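Local coordinates for isomaltose glucohydrolase (Kribbella flavida, PDB 5Z3E), which hydrolyses the alpha-1,6-glucosidic linkage of isomaltose from its non-reducing end to give beta-D-glucose and D-glucose, acting more slowly on panose and isomaltotriose, at residues 204-209 and 243-248; 252-257 and 262-267; 287-292 and 321-326. The protein carries 1 engineered substitution. All coordinates share one frame; numbering follows the deposited sequence.

Interaction 1 (204-209 and 243-248); sequences RHVSTL and SLVSAE
Arg204 lays one face of its guanidinium against the isobutyl group of Leu244, the two side chains set roughly square to one another. The methyl CD2 of Leu244 sits 3.8 Å above the guanidinium plane, displaced toward the rim and closest to Arg204 NH1, while the other methyl, CD1, approaches Arg204 NH2 at 3.9 Å. A bend at chi3 (-68°) turns the end of the arginine so that its flat group, rather than its aliphatic stem, meets the leucine. In the plane of the guanidinium, a water accepts from Arg204 NH2 at 2.9 Å and donates to Glu248 OE1 at 2.7 Å. The two opposite charges are therefore joined through this water, with Arg204 NH2 and Glu248 OE1 4.5 Å apart, beyond a direct salt bridge. The remaining terminal nitrogen, NH1, is tied to the backbone O of Asp190, which fixes the rotation of the group. With an alanine here, Glu248 would probably lose its water-bridged cation, Asp190 O a donor, and the Leu244 methyls their flat cover.

Deeper in, the contact becomes purely aliphatic. Val245 has CG1 anti to its backbone N (chi1 174°), and the two methyls take separate partners: CG1 meets Val206 CG1 at 4.3 Å and CG2 meets Leu209 CD1 at 4.2 Å. Leu209 and Val245 lie side by side, pointing opposite ways. The contact joins the first turn of helix 206-220, which His205 precedes at the N-cap position, to the last turns of helix 231-248. Such helix-on-helix packing is characteristic of the mainly helical (alpha/alpha)6-barrel catalytic domain of glycoside hydrolase family 15, with the side chain of Val206 here about 9 Å from that of Asp195, the predicted proton acceptor.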
loop_
_atom_site.group_PDB
_atom_site.type_symbol
_atom_site.label_atom_id
_atom_site.label_comp_id
_atom_site.label_asym_id
_atom_site.label_seq_id
_atom_site.Cartn_x
_atom_site.Cartn_y
_atom_site.Cartn_z
ATOM N N ARG A 204 -5.635 9.373 13.232
ATOM C CA ARG A 204 -4.308 8.832 12.948
ATOM C C ARG A 204 -4.481 7.338 12.780
ATOM O O ARG A 204 -4.846 6.614 13.713
ATOM C CB ARG A 204 -3.322 9.211 14.039
ATOM C CG ARG A 204 -3.125 10.724 14.075
ATOM C CD ARG A 204 -2.054 11.223 14.966
ATOM N NE ARG A 204 -2.364 11.029 16.369
ATOM C CZ ARG A 204 -1.515 11.325 17.331
ATOM N NH1 ARG A 204 -0.327 11.844 17.031
ATOM N NH2 ARG A 204 -1.831 11.104 18.592
ATOM N N HIS A 205 -4.291 6.904 11.547
ATOM C CA HIS A 205 -4.711 5.583 11.104
ATOM C C HIS A 205 -3.576 4.600 11.265
ATOM O O HIS A 205 -2.452 4.872 10.864
ATOM C CB HIS A 205 -5.204 5.671 9.660
ATOM C CG HIS A 205 -6.302 6.647 9.551
ATOM N ND1 HIS A 205 -7.586 6.342 9.949
ATOM C CD2 HIS A 205 -6.255 7.953 9.190
ATOM C CE1 HIS A 205 -8.295 7.442 9.804
ATOM N NE2 HIS A 205 -7.523 8.438 9.359
ATOM N N VAL A 206 -3.851 3.434 11.845
ATOM C CA VAL A 206 -2.792 2.502 12.179
ATOM C C VAL A 206 -2.096 1.953 10.929
ATOM O O VAL A 206 -0.871 1.779 10.976
ATOM C CB VAL A 206 -3.309 1.442 13.163
ATOM C CG1 VAL A 206 -2.290 0.348 13.415
ATOM C CG2 VAL A 206 -3.667 2.122 14.481
ATOM N N SER A 207 -2.797 1.739 9.817
ATOM C CA SER A 207 -2.102 1.287 8.625
ATOM C C SER A 207 -1.319 2.408 7.926
ATOM O O SER A 207 -0.436 2.109 7.115
ATOM C CB SER A 207 -3.023 0.580 7.651
ATOM O OG SER A 207 -3.986 1.481 7.154
ATOM N N THR A 208 -1.618 3.664 8.226
ATOM C CA THR A 208 -0.792 4.787 7.771
ATOM C C THR A 208 0.476 4.895 8.615
ATOM O O THR A 208 1.585 4.937 8.087
ATOM C CB THR A 208 -1.590 6.091 7.764
ATOM O OG1 THR A 208 -2.666 5.935 6.851
ATOM C CG2 THR A 208 -0.707 7.262 7.404
ATOM N N LEU A 209 0.299 4.897 9.933
ATOM C CA LEU A 209 1.438 4.824 10.843
ATOM C C LEU A 209 2.294 3.628 10.500
ATOM O O LEU A 209 3.535 3.701 10.519
ATOM C CB LEU A 209 0.943 4.757 12.283
ATOM C CG LEU A 209 0.304 6.042 12.802
ATOM C CD1 LEU A 209 -0.465 5.761 14.090
ATOM C CD2 LEU A 209 1.339 7.132 13.021
ATOM N N SER A 243 5.352 3.133 19.951
ATOM C CA SER A 243 4.842 3.559 21.243
ATOM C C SER A 243 3.407 4.058 21.138
ATOM O O SER A 243 2.565 3.773 21.992
ATOM C CB SER A 243 5.691 4.678 21.834
ATOM O OG SER A 243 6.991 4.253 22.161
ATOM N N LEU A 244 3.126 4.851 20.120
ATOM C CA LEU A 244 1.803 5.398 19.928
ATOM C C LEU A 244 0.785 4.283 19.649
ATOM O O LEU A 244 -0.327 4.280 20.199
ATOM C CB LEU A 244 1.876 6.403 18.819
ATOM C CG LEU A 244 0.702 7.248 18.589
ATOM C CD1 LEU A 244 0.259 7.998 19.850
ATOM C CD2 LEU A 244 1.056 8.301 17.496
ATOM N N VAL A 245 1.161 3.326 18.794
ATOM C CA VAL A 245 0.290 2.200 18.517
ATOM C C VAL A 245 0.079 1.345 19.760
ATOM O O VAL A 245 -1.041 0.904 20.033
ATOM C CB VAL A 245 0.813 1.407 17.315
ATOM C CG1 VAL A 245 0.010 0.144 17.096
ATOM C CG2 VAL A 245 0.797 2.269 16.052
ATOM N N SER A 246 1.130 1.106 20.549
ATOM C CA SER A 246 0.934 0.351 21.786
ATOM C C SER A 246 -0.025 1.052 22.739
ATOM O O SER A 246 -0.805 0.404 23.441
ATOM C CB SER A 246 2.272 0.122 22.472
ATOM O OG SER A 246 3.086 -0.794 21.755
ATOM N N ALA A 247 0.045 2.377 22.807
ATOM C CA ALA A 247 -0.780 3.141 23.741
ATOM C C ALA A 247 -2.222 3.271 23.320
ATOM O O ALA A 247 -3.092 3.317 24.183
ATOM C CB ALA A 247 -0.184 4.517 23.953
ATOM N N GLU A 248 -2.459 3.411 22.011
ATOM C CA GLU A 248 -3.778 3.816 21.520
ATOM C C GLU A 248 -4.293 2.994 20.355
ATOM O O GLU A 248 -5.438 3.198 19.929
ATOM C CB GLU A 248 -3.760 5.299 21.100
ATOM C CG GLU A 248 -3.343 6.235 22.206
ATOM C CD GLU A 248 -3.293 7.675 21.744
ATOM O OE1 GLU A 248 -4.175 8.109 21.003
ATOM O OE2 GLU A 248 -2.367 8.396 22.193
HETATM O O HOH W 1 -4.451 10.413 19.594
#

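Interaction 2 (252-257 and 262-267)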
loop_
_atom_site.group_PDB
_atom_site.type_symbol
_atom_site.label_atom_id
_atom_site.label_comp_id
_atom_site.label_asym_id
_atom_site.label_seq_id
_atom_site.Cartn_x
_atom_site.Cartn_y
_atom_site.Cartn_z
ATOM N N ASP A 252 -8.206 -5.195 23.012
ATOM C CA ASP A 252 -8.566 -6.608 23.078
ATOM C C ASP A 252 -7.565 -7.477 22.329
ATOM O O ASP A 252 -7.907 -8.487 21.718
ATOM C CB ASP A 252 -10.002 -6.820 22.564
ATOM C CG ASP A 252 -11.036 -6.046 23.360
ATOM O OD1 ASP A 252 -10.855 -5.855 24.581
ATOM O OD2 ASP A 252 -12.017 -5.594 22.748
ATOM N N GLY A 253 -6.294 -7.077 22.383
ATOM C CA GLY A 253 -5.227 -7.859 21.794
ATOM C C GLY A 253 -4.972 -7.659 20.314
ATOM O O GLY A 253 -4.037 -8.266 19.795
ATOM N N HIS A 254 -5.793 -6.866 19.624
ATOM C CA HIS A 254 -5.628 -6.673 18.191
ATOM C C HIS A 254 -5.374 -5.215 17.853
ATOM O O HIS A 254 -5.809 -4.298 18.565
ATOM C CB HIS A 254 -6.852 -7.180 17.380
ATOM C CG HIS A 254 -8.158 -6.568 17.777
ATOM N ND1 HIS A 254 -8.572 -5.311 17.379
ATOM C CD2 HIS A 254 -9.169 -7.051 18.543
ATOM C CE1 HIS A 254 -9.769 -5.057 17.877
ATOM N NE2 HIS A 254 -10.147 -6.086 18.597
ATOM N N LEU A 255 -4.703 -4.973 16.730
ATOM C CA LEU A 255 -4.634 -3.623 16.190
ATOM C C LEU A 255 -6.035 -3.123 15.866
ATOM O O LEU A 255 -6.958 -3.906 15.601
ATOM C CB LEU A 255 -3.771 -3.604 14.927
ATOM C CG LEU A 255 -2.296 -3.981 15.123
ATOM C CD1 LEU A 255 -1.616 -4.137 13.785
ATOM C CD2 LEU A 255 -1.565 -2.950 15.949
ATOM N N VAL A 256 -6.185 -1.801 15.856
ATOM C CA VAL A 256 -7.425 -1.138 15.491
ATOM C C VAL A 256 -7.208 -0.166 14.350
ATOM O O VAL A 256 -6.086 0.220 14.026
ATOM C CB VAL A 256 -8.089 -0.462 16.697
ATOM C CG1 VAL A 256 -8.522 -1.508 17.711
ATOM C CG2 VAL A 256 -7.171 0.571 17.313
ATOM N N LYS A 257 -8.328 0.243 13.764
ATOM C CA LYS A 257 -8.343 1.012 12.547
ATOM C C LYS A 257 -7.636 2.363 12.681
ATOM O O LYS A 257 -6.825 2.745 11.819
ATOM C CB LYS A 257 -9.813 1.126 12.170
ATOM C CG LYS A 257 -10.156 1.962 11.059
ATOM C CD LYS A 257 -11.592 1.691 10.611
ATOM C CE LYS A 257 -11.972 2.704 9.690
ATOM N NZ LYS A 257 -11.400 2.526 8.440
ATOM N N SER A 262 -12.147 1.101 18.349
ATOM C CA SER A 262 -12.231 -0.310 18.697
ATOM C C SER A 262 -12.280 -1.244 17.488
ATOM O O SER A 262 -12.023 -2.439 17.646
ATOM C CB SER A 262 -13.451 -0.564 19.588
ATOM O OG SER A 262 -14.657 -0.227 18.939
ATOM N N ALA A 263 -12.655 -0.753 16.332
ATOM C CA ALA A 263 -12.895 -1.602 15.161
ATOM C C ALA A 263 -11.624 -1.873 14.393
ATOM O O ALA A 263 -10.634 -1.166 14.536
ATOM C CB ALA A 263 -13.907 -0.977 14.272
ATOM N N VAL A 264 -11.688 -2.885 13.538
ATOM C CA VAL A 264 -10.601 -3.186 12.618
ATOM C C VAL A 264 -10.873 -2.633 11.230
ATOM O O VAL A 264 -11.963 -2.219 10.882
ATOM C CB VAL A 264 -10.260 -4.693 12.576
ATOM C CG1 VAL A 264 -9.750 -5.160 13.917
ATOM C CG2 VAL A 264 -11.406 -5.564 12.075
ATOM N N ASP A 265 -9.823 -2.621 10.416
ATOM C CA ASP A 265 -9.843 -2.246 9.003
ATOM C C ASP A 265 -9.079 -3.340 8.270
ATOM O O ASP A 265 -8.109 -3.893 8.799
ATOM C CB ASP A 265 -9.197 -0.868 8.803
ATOM C CG ASP A 265 -9.298 -0.330 7.391
ATOM O OD1 ASP A 265 -8.465 -0.750 6.538
ATOM O OD2 ASP A 265 -10.186 0.502 7.121
ATOM N N GLY A 266 -9.480 -3.638 7.036
ATOM C CA GLY A 266 -8.839 -4.678 6.281
ATOM C C GLY A 266 -7.387 -4.398 5.904
ATOM O O GLY A 266 -6.658 -5.309 5.542
ATOM N N SER A 267 -6.956 -3.137 5.996
ATOM C CA SER A 267 -5.558 -2.795 5.762
ATOM C C SER A 267 -4.635 -3.194 6.904
ATOM O O SER A 267 -3.414 -3.208 6.731
ATOM C CB SER A 267 -5.419 -1.299 5.497
ATOM O OG SER A 267 -5.762 -0.526 6.632
#
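Lys257 NZ and Asp265 OD2 form a buried salt bridge 2.7 Å long in the lysine conformer described, one of two deposited. The ammonium meets OD2 on its anti side, 23° out of the carboxylate plane, and the bend at chi4 (75°) at the end of an otherwise extended chain turns NZ onto that oxygen. OD2 also accepts from Trp197 NE1, whereas OD1 takes the backbone N of Ser267, closing an Asx turn, and Ser267 OG at 2.7 Å from above the carboxylate plane. Four donors thus hold the aspartate and fix its rotation, and it offers the lysine a fixed mate. A long and weak ion pair places Lys257 NZ beside Asp195, the predicted proton acceptor.

The backbone joins the two segments as well. Lys257 N donates to Ala263 O at 2.8 Å, in the carbonyl plane. Beyond this bond, the lysine stem passes the aspartate at a slant, with Lys257 CG 3.7 Å from Asp265 CB.

Farther out, His254 ND1 donates to Leu255 O with the acceptor nearly in the ring plane. That bond fixes the imidazole and brings its edge to Ser262 O, which lies 3.5 Å from His254 CE1 in the plane of the ring. Val264 stands roughly perpendicular to the histidine side chain and reaches ND1 with CG1; the same methyl also touches Leu255 O. Val256 CG1 rests against Ser262 O.

Strand 254-255 pairs antiparallel with 250-251 in a small hairpin, where Leu255 touches Val250 and Val256 touches Val251. His254 and Leu255 on one segment and Val264 on the other lean on helix 283-296, while the backbone of Lys257 bonds to Val206 at the start of helix 206-220.

Interaction 3 (287-292 and 321-326); sequences MTRAAV and ALLGWN
Arg289 sets CG anti to its carbonyl carbon, which brings CD against Asn326, and a bend at chi3 (-57°) then turns NH1 to a bridging water. Leu323 has CG anti to the backbone N (chi1 -176°), and this carries its two methyls across to helix 283-296. They divide between two residues one turn apart: CD1 lies 4.3 Å from Arg289 CB, and CD2 lies 4.5 Å from Val292 CG1. Arg289 CD packs 4.1 Å from Asn326 CB and close to the backbone O of that residue, so the arginine offers its aliphatic stem to the neighbour.

The polar link runs through one water. It accepts from Arg289 NH1 at 2.9 Å and donates to both Asn326 O and Asn326 OD1, each at 2.8 Å. NH1 is also bonded to Pro280 O, which anchors the guanidinium beyond the interface. The amide of Asn326 is fixed from its other end: ND2 donates to Leu322 O at 3.0 Å in a nearly straight bond, and donates as well to Val273 O. Leu322 O receives Asn326 N from the opposite face of its plane, so this carbonyl is gripped twice.

The segment axes run 11.1 Å apart at closest approach, their N-to-C directions differing by 145°, a roughly antiparallel pairing of helices 283-296 and 317-329 away from the annotated sites. Around it, Leu323 also touches His339 of helix 333-344, Thr288 bonds to the N of Leu255 in strand 254-255, and Trp325 carries helix 317-329 onto helices 382-394 and 74-87.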
loop_
_atom_site.group_PDB
_atom_site.type_symbol
_atom_site.label_atom_id
_atom_site.label_comp_id
_atom_site.label_asym_id
_atom_site.label_seq_id
_atom_site.Cartn_x
_atom_site.Cartn_y
_atom_site.Cartn_z
ATOM N N MET A 287 -3.950 -12.106 16.640
ATOM C CA MET A 287 -5.262 -11.591 16.996
ATOM C C MET A 287 -5.790 -10.651 15.928
ATOM O O MET A 287 -7.004 -10.593 15.677
ATOM C CB MET A 287 -5.211 -10.903 18.344
ATOM C CG MET A 287 -4.986 -11.888 19.528
ATOM S SD MET A 287 -6.264 -12.957 19.883
ATOM C CE MET A 287 -7.437 -11.857 19.779
ATOM N N THR A 288 -4.906 -9.884 15.293
ATOM C CA THR A 288 -5.314 -8.993 14.216
ATOM C C THR A 288 -5.755 -9.758 12.982
ATOM O O THR A 288 -6.788 -9.438 12.388
ATOM C CB THR A 288 -4.185 -7.996 13.879
ATOM O OG1 THR A 288 -3.874 -7.227 15.047
ATOM C CG2 THR A 288 -4.598 -7.037 12.795
ATOM N N ARG A 289 -4.991 -10.781 12.589
ATOM C CA ARG A 289 -5.436 -11.611 11.468
ATOM C C ARG A 289 -6.799 -12.217 11.776
ATOM O O ARG A 289 -7.666 -12.261 10.908
ATOM C CB ARG A 289 -4.431 -12.713 11.151
ATOM C CG ARG A 289 -3.108 -12.225 10.602
ATOM C CD ARG A 289 -2.242 -13.370 10.076
ATOM N NE ARG A 289 -1.973 -14.396 11.068
ATOM C CZ ARG A 289 -0.952 -14.401 11.900
ATOM N NH1 ARG A 289 0.001 -13.476 11.844
ATOM N NH2 ARG A 289 -0.886 -15.348 12.839
ATOM N N ALA A 290 -6.984 -12.708 13.003
ATOM C CA ALA A 290 -8.249 -13.338 13.376
ATOM C C ALA A 290 -9.395 -12.354 13.371
ATOM O O ALA A 290 -10.517 -12.695 12.955
ATOM C CB ALA A 290 -8.112 -14.017 14.752
ATOM N N ALA A 291 -9.153 -11.134 13.844
ATOM C CA ALA A 291 -10.207 -10.115 13.893
ATOM C C ALA A 291 -10.611 -9.674 12.505
ATOM O O ALA A 291 -11.794 -9.497 12.205
ATOM C CB ALA A 291 -9.763 -8.955 14.734
ATOM N N VAL A 292 -9.629 -9.460 11.629
ATOM C CA VAL A 292 -9.939 -9.116 10.255
ATOM C C VAL A 292 -10.724 -10.249 9.599
ATOM O O VAL A 292 -11.715 -10.025 8.889
ATOM C CB VAL A 292 -8.656 -8.763 9.481
ATOM C CG1 VAL A 292 -8.932 -8.642 7.988
ATOM C CG2 VAL A 292 -8.055 -7.471 10.031
ATOM N N ALA A 321 -5.420 -10.425 -0.844
ATOM C CA ALA A 321 -4.028 -10.749 -1.091
ATOM C C ALA A 321 -3.178 -10.402 0.119
ATOM O O ALA A 321 -2.278 -11.150 0.493
ATOM C CB ALA A 321 -3.521 -9.997 -2.305
ATOM N N LEU A 322 -3.422 -9.236 0.717
ATOM C CA LEU A 322 -2.688 -8.817 1.903
ATOM C C LEU A 322 -2.873 -9.798 3.059
ATOM O O LEU A 322 -1.915 -10.155 3.756
ATOM C CB LEU A 322 -3.166 -7.414 2.290
ATOM C CG LEU A 322 -2.531 -6.812 3.510
ATOM C CD1 LEU A 322 -1.037 -6.618 3.342
ATOM C CD2 LEU A 322 -3.227 -5.493 3.814
ATOM N N LEU A 323 -4.119 -10.219 3.290
ATOM C CA LEU A 323 -4.369 -11.193 4.342
ATOM C C LEU A 323 -3.679 -12.513 4.001
ATOM O O LEU A 323 -3.038 -13.121 4.866
ATOM C CB LEU A 323 -5.866 -11.368 4.600
ATOM C CG LEU A 323 -6.211 -12.310 5.748
ATOM C CD1 LEU A 323 -5.570 -11.911 7.072
ATOM C CD2 LEU A 323 -7.726 -12.397 5.907
ATOM N N GLY A 324 -3.790 -12.957 2.748
ATOM C CA GLY A 324 -3.122 -14.178 2.359
ATOM C C GLY A 324 -1.611 -14.136 2.573
ATOM O O GLY A 324 -1.008 -15.115 3.017
ATOM N N TRP A 325 -0.995 -12.998 2.232
ATOM C CA TRP A 325 0.448 -12.803 2.411
ATOM C C TRP A 325 0.796 -12.966 3.884
ATOM O O TRP A 325 1.750 -13.627 4.261
ATOM C CB TRP A 325 0.769 -11.418 1.881
ATOM C CG TRP A 325 2.203 -10.963 1.906
ATOM C CD1 TRP A 325 3.341 -11.650 2.224
ATOM C CD2 TRP A 325 2.620 -9.656 1.521
ATOM N NE1 TRP A 325 4.432 -10.828 2.057
ATOM C CE2 TRP A 325 4.017 -9.607 1.629
ATOM C CE3 TRP A 325 1.938 -8.516 1.098
ATOM C CZ2 TRP A 325 4.750 -8.445 1.318
ATOM C CZ3 TRP A 325 2.648 -7.388 0.798
ATOM C CH2 TRP A 325 4.031 -7.352 0.905
ATOM N N ASN A 326 -0.021 -12.333 4.737
ATOM C CA ASN A 326 0.172 -12.409 6.171
ATOM C C ASN A 326 -0.031 -13.831 6.724
ATOM O O ASN A 326 0.714 -14.254 7.617
ATOM C CB ASN A 326 -0.700 -11.382 6.863
ATOM C CG ASN A 326 0.041 -10.076 6.951
ATOM O OD1 ASN A 326 0.823 -9.896 7.892
ATOM N ND2 ASN A 326 -0.093 -9.228 5.942
HETATM O O HOH W 2 1.185 -12.205 9.519
#

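How the interactions relate
All three interactions are largely buried, but interactions 1 and 3 each have an arginine at a partly exposed margin, and interaction 2 has exposed residues at Ser262 and Ala263. Interactions 1 and 3 both join helices, each combining aliphatic contacts with a water-mediated polar link. Interaction 2 instead folds a loop back on a short strand, using direct ionic and backbone bonds beside the predicted proton acceptor. It lies between the others: Ser267 OG bonds to Ser207 OG of interaction 1, and Ser267 O packs against Leu322 CD2 of interaction 3. Interactions 1 and 3 do not touch, their centres being about 17 Å apart.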